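Local atomic coordinates of fibronectin type-III domain-containing protein (Caldanaerobacter subterraneus subsp. tengcongensis, PDB entry 7JGU), a protein that is of unknown function; the portion considered is a variant of its fibronectin type III-like domain, a domain studied for its extreme thermal stability. Residues D5-F10 / L71-E76; G9-S14 / L23-E28; A32-I37 / I48-K53; Y38-S43 / K66-L71. All blocks are in the same frame, centred on the assembly; numbering follows the deposited sequence. Where two conformers were deposited one is given.

Contact 1 of 4, residues D5-F10 / L71-E76; sequences DEPVGF and LIAVNE. Unlike the reference sequence in segment 71-76: Ile-72 (reference Arg).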
loop_
_atom_site.group_PDB
_atom_site.type_symbol
_atom_site.label_atom_id
_atom_site.label_comp_id
_atom_site.label_asym_id
_atom_site.label_seq_id
_atom_site.Cartn_x
_atom_site.Cartn_y
_atom_site.Cartn_z
ATOM N N ASP A 5 -14.074 -5.486 -4.401
ATOM C CA ASP A 5 -14.229 -5.065 -3.026
ATOM C C ASP A 5 -13.051 -4.180 -2.623
ATOM O O ASP A 5 -11.977 -4.209 -3.219
ATOM C CB ASP A 5 -14.223 -6.288 -2.110
ATOM C CG ASP A 5 -15.533 -7.073 -2.120
ATOM O OD1 ASP A 5 -16.503 -6.675 -2.788
ATOM O OD2 ASP A 5 -15.593 -8.117 -1.437
ATOM N N GLU A 6 -13.256 -3.394 -1.594
ATOM C CA GLU A 6 -12.135 -2.684 -0.976
ATOM C C GLU A 6 -11.241 -3.679 -0.244
ATOM O O GLU A 6 -11.751 -4.558 0.459
ATOM C CB GLU A 6 -12.751 -1.683 -0.006
ATOM C CG GLU A 6 -11.822 -0.716 0.614
ATOM C CD GLU A 6 -12.531 0.213 1.598
ATOM O OE1 GLU A 6 -13.547 0.833 1.213
ATOM O OE2 GLU A 6 -12.080 0.322 2.754
ATOM N N PRO A 7 -9.908 -3.601 -0.391
ATOM C CA PRO A 7 -9.040 -4.471 0.408
ATOM C C PRO A 7 -9.210 -4.191 1.883
ATOM O O PRO A 7 -9.491 -3.066 2.292
ATOM C CB PRO A 7 -7.626 -4.112 -0.069
ATOM C CG PRO A 7 -7.820 -3.533 -1.418
ATOM C CD PRO A 7 -9.119 -2.774 -1.330
ATOM N N VAL A 8 -8.989 -5.239 2.662
ATOM C CA VAL A 8 -8.976 -5.159 4.113
ATOM C C VAL A 8 -7.658 -5.742 4.594
ATOM O O VAL A 8 -6.876 -6.290 3.816
ATOM C CB VAL A 8 -10.195 -5.843 4.764
ATOM C CG1 VAL A 8 -11.479 -5.126 4.339
ATOM C CG2 VAL A 8 -10.266 -7.312 4.397
ATOM N N GLY A 9 -7.412 -5.611 5.889
ATOM C CA GLY A 9 -6.159 -6.090 6.433
ATOM C C GLY A 9 -4.941 -5.419 5.836
ATOM O O GLY A 9 -3.902 -6.068 5.684
ATOM N N PHE A 10 -5.043 -4.142 5.483
ATOM C CA PHE A 10 -3.926 -3.413 4.878
ATOM C C PHE A 10 -3.011 -2.969 6.005
ATOM O O PHE A 10 -3.403 -2.149 6.843
ATOM C CB PHE A 10 -4.444 -2.210 4.102
ATOM C CG PHE A 10 -3.384 -1.393 3.415
ATOM C CD1 PHE A 10 -2.210 -1.962 2.986
ATOM C CD2 PHE A 10 -3.599 -0.055 3.177
ATOM C CE1 PHE A 10 -1.253 -1.172 2.340
ATOM C CE2 PHE A 10 -2.662 0.713 2.549
ATOM C CZ PHE A 10 -1.510 0.146 2.113
ATOM N N LEU A 71 -4.251 2.358 -0.838
ATOM C CA LEU A 71 -4.339 1.147 -1.635
ATOM C C LEU A 71 -5.716 1.063 -2.258
ATOM O O LEU A 71 -6.711 1.381 -1.609
ATOM C CB LEU A 71 -4.149 -0.048 -0.713
ATOM C CG LEU A 71 -4.284 -1.436 -1.294
ATOM C CD1 LEU A 71 -3.113 -1.796 -2.186
ATOM C CD2 LEU A 71 -4.396 -2.443 -0.151
ATOM N N ILE A 72 -5.749 0.659 -3.527
ATOM C CA ILE A 72 -6.985 0.303 -4.214
ATOM C C ILE A 72 -6.823 -1.057 -4.871
ATOM O O ILE A 72 -5.715 -1.480 -5.218
ATOM C CB ILE A 72 -7.418 1.320 -5.279
ATOM C CG1 ILE A 72 -6.219 1.812 -6.098
ATOM C CG2 ILE A 72 -8.094 2.469 -4.620
ATOM C CD1 ILE A 72 -6.600 2.453 -7.433
ATOM N N ALA A 73 -7.960 -1.719 -5.086
ATOM C CA ALA A 73 -8.033 -2.898 -5.933
ATOM C C ALA A 73 -8.695 -2.471 -7.238
ATOM O O ALA A 73 -9.579 -1.621 -7.238
ATOM C CB ALA A 73 -8.875 -3.976 -5.273
ATOM N N VAL A 74 -8.289 -3.096 -8.342
ATOM C CA VAL A 74 -8.722 -2.665 -9.668
ATOM C C VAL A 74 -9.083 -3.878 -10.513
ATOM O O VAL A 74 -8.429 -4.924 -10.445
ATOM C CB VAL A 74 -7.597 -1.872 -10.357
ATOM C CG1 VAL A 74 -8.100 -1.255 -11.644
ATOM C CG2 VAL A 74 -7.034 -0.800 -9.438
ATOM N N ASN A 75 -10.142 -3.744 -11.305
ATOM C CA ASN A 75 -10.427 -4.695 -12.373
ATOM C C ASN A 75 -10.892 -3.902 -13.586
ATOM O O ASN A 75 -10.852 -2.664 -13.593
ATOM C CB ASN A 75 -11.377 -5.812 -11.923
ATOM C CG ASN A 75 -12.778 -5.335 -11.659
ATOM O OD1 ASN A 75 -13.204 -4.290 -12.128
ATOM N ND2 ASN A 75 -13.519 -6.121 -10.899
ATOM N N GLU A 76 -11.348 -4.633 -14.611
ATOM C CA GLU A 76 -11.702 -4.005 -15.880
ATOM C C GLU A 76 -12.845 -3.014 -15.722
ATOM O O GLU A 76 -12.993 -2.100 -16.545
ATOM C CB GLU A 76 -12.100 -5.071 -16.909
ATOM C CG GLU A 76 -11.015 -6.088 -17.189
ATOM C CD GLU A 76 -11.158 -7.341 -16.347
ATOM O OE1 GLU A 76 -11.744 -7.261 -15.235
ATOM O OE2 GLU A 76 -10.687 -8.409 -16.800
#
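Phe-10 and Pro-7, in the segment leading into the first strand of this fibronectin type III beta-sandwich, pack on Leu-71 and Ala-73 of strand 66-75 in the facing sheet. The pair illustrates how the segment before the first strand can be held to the facing sheet by side-chain packing rather than backbone pairing. The aromatic share is a CH-pi contact: Leu-71 CB stands over one face of the Phe-10 ring, 3.9 Å from its centroid and 21° off the normal, displaced toward CE2. The aliphatic share centres on Leu-71 CD2, which sits against both loop residues, 3.6 Å from Pro-7 CB and 3.9 Å from Phe-10 CG. Leu-71 reaches them because its CG lies anti to the backbone N (chi1 176°). Replacing Phe-10 with a serine would probably deprive Leu-71 CB of its aromatic cover and leave CD2 supported by Pro-7 alone across this contact. Further along, Pro-7 CG meets Ala-73 CB at 4.0 Å. Trp-26 also packs on Leu-71, and Ala-85 of strand 78-88 touches Phe-10, tying the cluster into the core. Asp-5 takes part through its backbone carbonyl, whose O lies 3.7 Å from Ala-73 CB.

Contact 2 of 4, residues G9-S14 / L23-E28; sequences GFWVES and LLTWSE. Unlike the reference sequence in segment 23-28: Leu-23 (reference Arg), Thr-25 (reference Arg).
Trp-11 and Thr-25 form a hydrogen-bonded antiparallel pair, with Trp-11 N 2.9 Å from Thr-25 O, and Glu-13 pairs with Leu-23 in the same way. Each pair exchanges two backbone bonds; the straightest runs from Leu-23 N to Glu-13 O, with 175° at the hydrogen. Between them sits the non-hydrogen-bonded pair Val-12 and Leu-24. Leu-24 can be followed outward atom by atom. Its CB is 4.1 Å from Phe-10 CE1 and also lies in plane at an edge of the Trp-26 indole. CG, placed beside the backbone N (chi1 -79°), comes 4.0 Å from the same Phe-10 CE1. There the branches part: CD1 meets Val-12 CG1 at 4.1 Å, while CD2 rests 4.1 Å from Phe-10 CZ. Phe-10 presents its rim to this side, and its CD1 touches Thr-25 O in the ring plane at 3.4 Å. With an alanine in place of Phe-10, a gap would probably open beside Leu-24 CG and CD2, and Thr-25 O would lose the ring edge that covers it. On the other face, Thr-25 CG2 touches both Trp-11 CE3 and the Glu-13 carboxylate, 3.4 Å from OE2, while Thr-25 OG1 hydrogen-bonds to Leu-54 O, just before strand 55-58. Gly-9 O sits over the centre of the Trp-11 indole. Leu-23 and Thr-25 both differ from the natural sequence. Val-12 and Leu-24 thus face the core and the other two pairs the outer face, as in the A-B hairpin of the three-stranded sheet of a fibronectin type III domain.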
loop_
_atom_site.group_PDB
_atom_site.type_symbol
_atom_site.label_atom_id
_atom_site.label_comp_id
_atom_site.label_asym_id
_atom_site.label_seq_id
_atom_site.Cartn_x
_atom_site.Cartn_y
_atom_site.Cartn_z
ATOM N N GLY A 9 -7.412 -5.611 5.889
ATOM C CA GLY A 9 -6.159 -6.090 6.433
ATOM C C GLY A 9 -4.941 -5.419 5.836
ATOM O O GLY A 9 -3.902 -6.068 5.684
ATOM N N PHE A 10 -5.043 -4.142 5.483
ATOM C CA PHE A 10 -3.926 -3.413 4.878
ATOM C C PHE A 10 -3.011 -2.969 6.005
ATOM O O PHE A 10 -3.403 -2.149 6.843
ATOM C CB PHE A 10 -4.444 -2.210 4.102
ATOM C CG PHE A 10 -3.384 -1.393 3.415
ATOM C CD1 PHE A 10 -2.210 -1.962 2.986
ATOM C CD2 PHE A 10 -3.599 -0.055 3.177
ATOM C CE1 PHE A 10 -1.253 -1.172 2.340
ATOM C CE2 PHE A 10 -2.662 0.713 2.549
ATOM C CZ PHE A 10 -1.510 0.146 2.113
ATOM N N TRP A 11 -1.820 -3.537 6.049
ATOM C CA TRP A 11 -0.855 -3.303 7.107
ATOM C C TRP A 11 0.471 -2.881 6.507
ATOM O O TRP A 11 0.877 -3.365 5.454
ATOM C CB TRP A 11 -0.643 -4.585 7.904
ATOM C CG TRP A 11 -1.916 -5.114 8.508
ATOM C CD1 TRP A 11 -2.967 -4.381 8.989
ATOM C CD2 TRP A 11 -2.285 -6.485 8.673
ATOM N NE1 TRP A 11 -3.953 -5.207 9.445
ATOM C CE2 TRP A 11 -3.570 -6.511 9.254
ATOM C CE3 TRP A 11 -1.660 -7.698 8.367
ATOM C CZ2 TRP A 11 -4.229 -7.698 9.559
ATOM C CZ3 TRP A 11 -2.320 -8.878 8.661
ATOM C CH2 TRP A 11 -3.591 -8.873 9.254
ATOM N N VAL A 12 1.156 -1.999 7.218
ATOM C CA VAL A 12 2.467 -1.514 6.833
ATOM C C VAL A 12 3.407 -1.997 7.922
ATOM O O VAL A 12 3.238 -1.634 9.089
ATOM C CB VAL A 12 2.473 0.013 6.715
ATOM C CG1 VAL A 12 3.856 0.531 6.361
ATOM C CG2 VAL A 12 1.460 0.478 5.685
ATOM N N GLU A 13 4.365 -2.836 7.551
ATOM C CA GLU A 13 5.163 -3.592 8.497
ATOM C C GLU A 13 6.633 -3.244 8.347
ATOM O O GLU A 13 7.127 -2.975 7.249
ATOM C CB GLU A 13 4.966 -5.103 8.293
ATOM C CG GLU A 13 3.562 -5.595 8.643
ATOM C CD GLU A 13 3.265 -6.964 8.068
ATOM O OE1 GLU A 13 4.221 -7.637 7.630
ATOM O OE2 GLU A 13 2.081 -7.364 8.049
ATOM N N SER A 14 7.319 -3.245 9.479
ATOM C CA SER A 14 8.748 -3.021 9.497
ATOM C C SER A 14 9.467 -4.272 9.015
ATOM O O SER A 14 8.935 -5.389 9.073
ATOM C CB SER A 14 9.205 -2.699 10.918
ATOM O OG SER A 14 9.078 -3.838 11.750
ATOM N N LEU A 23 7.243 -2.962 4.358
ATOM C CA LEU A 23 6.533 -4.043 3.687
ATOM C C LEU A 23 5.046 -3.811 3.837
ATOM O O LEU A 23 4.518 -3.795 4.948
ATOM C CB LEU A 23 6.933 -5.383 4.279
ATOM C CG LEU A 23 6.168 -6.581 3.715
ATOM C CD1 LEU A 23 6.330 -6.703 2.215
ATOM C CD2 LEU A 23 6.656 -7.856 4.369
ATOM N N LEU A 24 4.393 -3.568 2.734
ATOM C CA LEU A 24 2.943 -3.432 2.717
ATOM C C LEU A 24 2.315 -4.780 2.403
ATOM O O LEU A 24 2.783 -5.497 1.526
ATOM C CB LEU A 24 2.542 -2.453 1.612
ATOM C CG LEU A 24 2.693 -0.973 1.933
ATOM C CD1 LEU A 24 4.079 -0.620 2.444
ATOM C CD2 LEU A 24 2.335 -0.136 0.723
ATOM N N THR A 25 1.236 -5.105 3.100
ATOM C CA THR A 25 0.514 -6.328 2.802
ATOM C C THR A 25 -0.973 -6.087 2.986
ATOM O O THR A 25 -1.396 -5.175 3.703
ATOM C CB THR A 25 0.968 -7.504 3.665
ATOM O OG1 THR A 25 0.465 -8.713 3.091
ATOM C CG2 THR A 25 0.431 -7.376 5.063
ATOM N N TRP A 26 -1.768 -6.911 2.322
ATOM C CA TRP A 26 -3.214 -6.759 2.361
ATOM C C TRP A 26 -3.850 -8.100 2.022
ATOM O O TRP A 26 -3.199 -9.028 1.546
ATOM C CB TRP A 26 -3.701 -5.650 1.403
ATOM C CG TRP A 26 -3.213 -5.848 0.011
ATOM C CD1 TRP A 26 -3.816 -6.563 -0.979
ATOM C CD2 TRP A 26 -1.990 -5.351 -0.553
ATOM N NE1 TRP A 26 -3.055 -6.550 -2.097
ATOM C CE2 TRP A 26 -1.936 -5.800 -1.881
ATOM C CE3 TRP A 26 -0.941 -4.577 -0.057
ATOM C CZ2 TRP A 26 -0.882 -5.519 -2.722
ATOM C CZ3 TRP A 26 0.096 -4.283 -0.899
ATOM C CH2 TRP A 26 0.133 -4.766 -2.208
ATOM N N SER A 27 -5.155 -8.169 2.234
ATOM C CA SER A 27 -5.854 -9.424 2.007
ATOM C C SER A 27 -6.185 -9.617 0.530
ATOM O O SER A 27 -6.317 -8.670 -0.236
ATOM C CB SER A 27 -7.148 -9.446 2.806
ATOM O OG SER A 27 -8.046 -8.479 2.293
ATOM N N GLU A 28 -6.358 -10.877 0.150
ATOM C CA GLU A 28 -6.910 -11.188 -1.156
ATOM C C GLU A 28 -8.291 -10.555 -1.234
ATOM O O GLU A 28 -9.045 -10.575 -0.270
ATOM C CB GLU A 28 -7.009 -12.698 -1.307
ATOM C CG GLU A 28 -7.326 -13.131 -2.714
ATOM C CD GLU A 28 -7.177 -14.625 -2.929
ATOM O OE1 GLU A 28 -7.466 -15.075 -4.047
ATOM O OE2 GLU A 28 -6.770 -15.343 -1.987
#

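Contact 3 of 4, residues A32-I37 / I48-K53; sequences AKYYEI and IASTDK
The beta hairpin of strands 34-41 and 44-51 pairs Tyr-35 with Thr-51 and Ile-37 with Ala-49, and it shows how an antiparallel pair absorbs an extra residue. The strand directions are almost exactly opposed, at 173°. Tyr-35 N meets Thr-51 O at 2.8 Å, and Thr-51 N returns the bond. At the far end Ile-37 O takes two donors: Ile-48 N at 2.9 Å and, weakly, Ala-49 N at 3.3 Å. Both residues thus face Ile-37, a classic beta bulge. The side chains divide between two faces. On one, Tyr-35 carries its CG beside the backbone N (chi1 -55°), which brings the ring edge up to Thr-51 O, the carbonyl that its own N-H uses; its CD1 also lies 3.4 Å from Lys-53 O. On the other face Glu-36 lays its CG 3.6 Å from Ser-50 OG, while the Tyr-34 ring leans obliquely toward Ser-50 CB. Past the strand end, Thr-51 OG1 accepts Lys-53 N at 3.0 Å in an ST turn. Next to it Lys-53 NZ reaches the syn side of Asp-52 OD1, 2.8 Å away, in a salt bridge between adjacent residues. Within its sheet, strand 44-51 is outermost, and strand 34-41 lies between it and strand 66-75. There Lys-33 and Tyr-34 form a second classic bulge opposite Val-74, and the Lys-33 ammonium forms a salt bridge with Glu-76. The inner face packs on the other half of the sandwich: Tyr-35 and Thr-51 meet Trp-26, just past strand 21-25, and Ile-37 and Ala-49 meet Tyr-56 of strand 55-58.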
loop_
_atom_site.group_PDB
_atom_site.type_symbol
_atom_site.label_atom_id
_atom_site.label_comp_id
_atom_site.label_asym_id
_atom_site.label_seq_id
_atom_site.Cartn_x
_atom_site.Cartn_y
_atom_site.Cartn_z
ATOM N N ALA A 32 -10.512 -8.474 -7.615
ATOM C CA ALA A 32 -9.314 -7.721 -7.941
ATOM C C ALA A 32 -8.490 -8.443 -8.985
ATOM O O ALA A 32 -8.196 -9.636 -8.843
ATOM C CB ALA A 32 -8.458 -7.511 -6.692
ATOM N N LYS A 33 -8.113 -7.717 -10.034
ATOM C CA LYS A 33 -7.110 -8.172 -10.981
ATOM C C LYS A 33 -5.727 -7.627 -10.652
ATOM O O LYS A 33 -4.726 -8.258 -10.978
ATOM C CB LYS A 33 -7.487 -7.749 -12.405
ATOM C CG LYS A 33 -8.762 -8.381 -12.908
ATOM C CD LYS A 33 -8.604 -9.878 -13.065
ATOM C CE LYS A 33 -9.870 -10.516 -13.604
ATOM N NZ LYS A 33 -9.932 -10.400 -15.075
ATOM N N TYR A 34 -5.658 -6.460 -10.021
ATOM C CA TYR A 34 -4.395 -5.942 -9.513
ATOM C C TYR A 34 -4.713 -4.916 -8.447
ATOM O O TYR A 34 -5.873 -4.593 -8.190
ATOM C CB TYR A 34 -3.502 -5.392 -10.622
ATOM C CG TYR A 34 -3.952 -4.137 -11.311
ATOM C CD1 TYR A 34 -4.779 -4.190 -12.420
ATOM C CD2 TYR A 34 -3.491 -2.901 -10.907
ATOM C CE1 TYR A 34 -5.148 -3.041 -13.084
ATOM C CE2 TYR A 34 -3.856 -1.751 -11.567
ATOM C CZ TYR A 34 -4.682 -1.826 -12.646
ATOM O OH TYR A 34 -5.024 -0.657 -13.301
ATOM N N TYR A 35 -3.651 -4.416 -7.820
ATOM C CA TYR A 35 -3.714 -3.436 -6.757
ATOM C C TYR A 35 -2.763 -2.302 -7.100
ATOM O O TYR A 35 -1.732 -2.525 -7.737
ATOM C CB TYR A 35 -3.301 -4.060 -5.421
ATOM C CG TYR A 35 -4.084 -5.286 -5.060
ATOM C CD1 TYR A 35 -3.684 -6.541 -5.492
ATOM C CD2 TYR A 35 -5.243 -5.196 -4.321
ATOM C CE1 TYR A 35 -4.422 -7.685 -5.176
ATOM C CE2 TYR A 35 -5.979 -6.330 -3.999
ATOM C CZ TYR A 35 -5.569 -7.566 -4.430
ATOM O OH TYR A 35 -6.302 -8.697 -4.115
ATOM N N GLU A 36 -3.118 -1.101 -6.664
ATOM C CA GLU A 36 -2.285 0.069 -6.888
ATOM C C GLU A 36 -2.052 0.777 -5.567
ATOM O O GLU A 36 -2.982 0.955 -4.782
ATOM C CB GLU A 36 -2.922 1.024 -7.898
ATOM C CG GLU A 36 -1.960 2.023 -8.506
ATOM C CD GLU A 36 -2.448 2.628 -9.802
ATOM O OE1 GLU A 36 -3.475 2.172 -10.353
ATOM O OE2 GLU A 36 -1.793 3.575 -10.276
ATOM N N ILE A 37 -0.806 1.148 -5.326
ATOM C CA ILE A 37 -0.365 1.757 -4.089
ATOM C C ILE A 37 0.088 3.173 -4.357
ATOM O O ILE A 37 0.832 3.431 -5.306
ATOM C CB ILE A 37 0.826 0.954 -3.529
ATOM C CG1 ILE A 37 0.471 -0.521 -3.377
ATOM C CG2 ILE A 37 1.339 1.593 -2.250
ATOM C CD1 ILE A 37 1.710 -1.398 -3.258
ATOM N N ILE A 48 3.046 4.931 -6.361
ATOM C CA ILE A 48 4.210 4.137 -6.002
ATOM C C ILE A 48 4.376 2.912 -6.905
ATOM O O ILE A 48 5.442 2.698 -7.481
ATOM C CB ILE A 48 4.176 3.724 -4.512
ATOM C CG1 ILE A 48 4.285 4.958 -3.616
ATOM C CG2 ILE A 48 5.301 2.745 -4.225
ATOM C CD1 ILE A 48 5.665 5.601 -3.581
ATOM N N ALA A 49 3.334 2.085 -7.023
ATOM C CA ALA A 49 3.484 0.827 -7.735
ATOM C C ALA A 49 2.124 0.205 -7.984
ATOM O O ALA A 49 1.146 0.524 -7.304
ATOM C CB ALA A 49 4.343 -0.172 -6.969
ATOM N N SER A 50 2.087 -0.705 -8.960
ATOM C CA SER A 50 0.963 -1.602 -9.192
ATOM C C SER A 50 1.464 -3.034 -9.064
ATOM O O SER A 50 2.579 -3.342 -9.472
ATOM C CB SER A 50 0.379 -1.416 -10.598
ATOM O OG SER A 50 -0.090 -0.095 -10.773
ATOM N N THR A 51 0.629 -3.928 -8.536
ATOM C CA THR A 51 1.039 -5.315 -8.374
ATOM C C THR A 51 -0.173 -6.216 -8.418
ATOM O O THR A 51 -1.273 -5.801 -8.069
ATOM C CB THR A 51 1.807 -5.522 -7.068
ATOM O OG1 THR A 51 2.271 -6.876 -6.973
ATOM C CG2 THR A 51 0.962 -5.235 -5.880
ATOM N N ASP A 52 0.050 -7.458 -8.807
ATOM C CA ASP A 52 -0.960 -8.497 -8.696
ATOM C C ASP A 52 -0.724 -9.396 -7.493
ATOM O O ASP A 52 -1.470 -10.359 -7.281
ATOM C CB ASP A 52 -1.099 -9.301 -9.998
ATOM C CG ASP A 52 0.137 -10.078 -10.363
ATOM O OD1 ASP A 52 1.149 -10.016 -9.657
ATOM O OD2 ASP A 52 0.089 -10.780 -11.399
ATOM N N LYS A 53 0.269 -9.073 -6.677
ATOM C CA LYS A 53 0.554 -9.804 -5.456
ATOM C C LYS A 53 -0.211 -9.189 -4.284
ATOM O O LYS A 53 -0.934 -8.202 -4.429
ATOM C CB LYS A 53 2.056 -9.780 -5.182
ATOM C CG LYS A 53 2.913 -10.259 -6.316
ATOM C CD LYS A 53 2.568 -11.670 -6.747
ATOM C CE LYS A 53 3.587 -12.200 -7.755
ATOM N NZ LYS A 53 3.423 -11.572 -9.096
#

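Contact 4 of 4, residues Y38-S43 / K66-L71; sequences YLVSDS and KYTFAL
Tyr-38 O is approached by two donors from the facing strand: Ala-70 N at 2.9 Å, tilted 25° from the carbonyl plane, and the weaker C-H of Phe-69, whose CA is 3.2 Å away. Tyr-38 N in turn meets Ala-70 O at 2.8 Å, in the carbonyl plane, and the edge of the Tyr-38 ring is turned to that same oxygen. Farther along, Val-40 N binds Thr-68 O. A water joins the strands beyond, donating to Val-40 O at 2.6 Å and accepting from Thr-68 N at 2.9 Å. These are the central C and F strands of the four-stranded sheet of a fibronectin type III domain. On its core face Leu-39 turns its CG away from its own N and beside the carbonyl carbon (chi1 176°), which carries CD1 toward strand 66-71. Leu-39 CD1 touches the edge of the Tyr-67 ring, 3.8 Å from Tyr-67 CD1, and approaches Phe-69 CE1 at 3.9 Å. Tyr-67 OH bonds to Ser-62 N across the preceding loop, the tyrosine corner of Greek-key sandwiches. On the opposite face, Val-40 CG2 and Thr-68 CG2 meet at 3.8 Å, while Thr-68 OG1 is engaged by Ser-86 OG on strand 78-88.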
loop_
_atom_site.group_PDB
_atom_site.type_symbol
_atom_site.label_atom_id
_atom_site.label_comp_id
_atom_site.label_asym_id
_atom_site.label_seq_id
_atom_site.Cartn_x
_atom_site.Cartn_y
_atom_site.Cartn_z
ATOM N N TYR A 38 -0.285 4.061 -3.446
ATOM C CA TYR A 38 0.084 5.466 -3.471
ATOM C C TYR A 38 0.699 5.854 -2.136
ATOM O O TYR A 38 0.324 5.331 -1.090
ATOM C CB TYR A 38 -1.145 6.344 -3.699
ATOM C CG TYR A 38 -1.852 6.042 -4.997
ATOM C CD1 TYR A 38 -2.739 4.984 -5.085
ATOM C CD2 TYR A 38 -1.623 6.808 -6.125
ATOM C CE1 TYR A 38 -3.377 4.695 -6.269
ATOM C CE2 TYR A 38 -2.270 6.533 -7.326
ATOM C CZ TYR A 38 -3.145 5.472 -7.384
ATOM O OH TYR A 38 -3.810 5.183 -8.548
ATOM N N LEU A 39 1.620 6.803 -2.188
ATOM C CA LEU A 39 2.133 7.475 -1.012
ATOM C C LEU A 39 1.261 8.686 -0.722
ATOM O O LEU A 39 0.968 9.480 -1.616
ATOM C CB LEU A 39 3.560 7.937 -1.293
ATOM C CG LEU A 39 4.200 8.738 -0.172
ATOM C CD1 LEU A 39 4.434 7.847 1.018
ATOM C CD2 LEU A 39 5.503 9.363 -0.633
ATOM N N VAL A 40 0.855 8.837 0.523
ATOM C CA VAL A 40 0.121 10.015 0.960
ATOM C C VAL A 40 1.175 11.038 1.374
ATOM O O VAL A 40 1.866 10.858 2.375
ATOM C CB VAL A 40 -0.842 9.675 2.101
ATOM C CG1 VAL A 40 -1.681 10.872 2.455
ATOM C CG2 VAL A 40 -1.721 8.499 1.708
ATOM N N SER A 41 1.341 12.074 0.560
ATOM C CA SER A 41 2.413 13.046 0.726
ATOM C C SER A 41 1.814 14.421 0.496
ATOM O O SER A 41 1.179 14.656 -0.532
ATOM C CB SER A 41 3.507 12.761 -0.301
ATOM O OG SER A 41 4.366 13.859 -0.481
ATOM N N ASP A 42 2.020 15.332 1.449
ATOM C CA ASP A 42 1.445 16.671 1.351
ATOM C C ASP A 42 -0.054 16.595 1.067
ATOM O O ASP A 42 -0.601 17.373 0.289
ATOM C CB ASP A 42 2.181 17.493 0.294
ATOM N N SER A 43 -0.713 15.623 1.701
ATOM C CA SER A 43 -2.162 15.425 1.603
ATOM C C SER A 43 -2.641 15.222 0.161
ATOM O O SER A 43 -3.787 15.549 -0.184
ATOM C CB SER A 43 -2.940 16.540 2.307
ATOM O OG SER A 43 -2.888 16.374 3.724
ATOM N N LYS A 66 7.332 8.734 9.479
ATOM C CA LYS A 66 6.017 8.118 9.412
ATOM C C LYS A 66 5.531 8.204 7.978
ATOM O O LYS A 66 5.451 9.293 7.397
ATOM C CB LYS A 66 5.044 8.823 10.350
ATOM C CG LYS A 66 3.653 8.212 10.320
ATOM C CD LYS A 66 2.676 9.045 11.127
ATOM C CE LYS A 66 1.309 8.397 11.175
ATOM N NZ LYS A 66 1.277 7.252 12.131
ATOM N N TYR A 67 5.197 7.059 7.408
ATOM C CA TYR A 67 4.697 6.965 6.052
ATOM C C TYR A 67 3.271 6.457 6.080
ATOM O O TYR A 67 2.953 5.497 6.782
ATOM C CB TYR A 67 5.560 6.018 5.219
ATOM C CG TYR A 67 6.892 6.614 4.853
ATOM C CD1 TYR A 67 7.011 7.504 3.798
ATOM C CD2 TYR A 67 8.029 6.302 5.568
ATOM C CE1 TYR A 67 8.226 8.053 3.457
ATOM C CE2 TYR A 67 9.244 6.853 5.233
ATOM C CZ TYR A 67 9.338 7.726 4.187
ATOM O OH TYR A 67 10.559 8.272 3.866
ATOM N N THR A 68 2.437 7.075 5.271
ATOM C CA THR A 68 1.062 6.653 5.077
ATOM C C THR A 68 0.885 6.305 3.616
ATOM O O THR A 68 1.326 7.058 2.736
ATOM C CB THR A 68 0.085 7.746 5.502
ATOM O OG1 THR A 68 0.306 8.069 6.883
ATOM C CG2 THR A 68 -1.348 7.282 5.326
ATOM N N PHE A 69 0.213 5.186 3.371
ATOM C CA PHE A 69 -0.029 4.687 2.028
ATOM C C PHE A 69 -1.514 4.497 1.798
ATOM O O PHE A 69 -2.261 4.237 2.724
ATOM C CB PHE A 69 0.695 3.359 1.798
ATOM C CG PHE A 69 2.182 3.451 1.972
ATOM C CD1 PHE A 69 2.979 3.859 0.922
ATOM C CD2 PHE A 69 2.780 3.188 3.195
ATOM C CE1 PHE A 69 4.349 3.978 1.081
ATOM C CE2 PHE A 69 4.149 3.307 3.350
ATOM C CZ PHE A 69 4.925 3.689 2.294
ATOM N N ALA A 70 -1.911 4.607 0.541
ATOM C CA ALA A 70 -3.273 4.356 0.094
ATOM C C ALA A 70 -3.248 3.214 -0.908
ATOM O O ALA A 70 -2.332 3.104 -1.716
ATOM C CB ALA A 70 -3.907 5.589 -0.523
ATOM N N LEU A 71 -4.251 2.358 -0.838
ATOM C CA LEU A 71 -4.339 1.147 -1.635
ATOM C C LEU A 71 -5.716 1.063 -2.258
ATOM O O LEU A 71 -6.711 1.381 -1.609
ATOM C CB LEU A 71 -4.149 -0.048 -0.713
ATOM C CG LEU A 71 -4.284 -1.436 -1.294
ATOM C CD1 LEU A 71 -3.113 -1.796 -2.186
ATOM C CD2 LEU A 71 -4.396 -2.443 -0.151
HETATM O O HOH W 1 3.404 9.493 4.045
#

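All four contacts belong to one fibronectin type III sandwich. Contact 2 is the hairpin of the three-stranded sheet; contacts 3 and 4 pair neighbouring strands of the four-stranded one, at opposite ends of strand 34-41, with centres about 15 Å apart. Contact 1, about 12 Å from contact 2 and 9 Å from contact 3 between centres, spans the two sheets. Phe-10 belongs to contacts 1 and 2, and Leu-71 to contacts 1 and 4. Along the chain, contact 2 closes before contact 3 begins, contacts 3 and 4 interleave, and contact 1 brings the first segment to the last. Local hairpins and long-range pairing therefore converge on one core, with Trp-26 against Tyr-35 and Leu-71 linking the sheets.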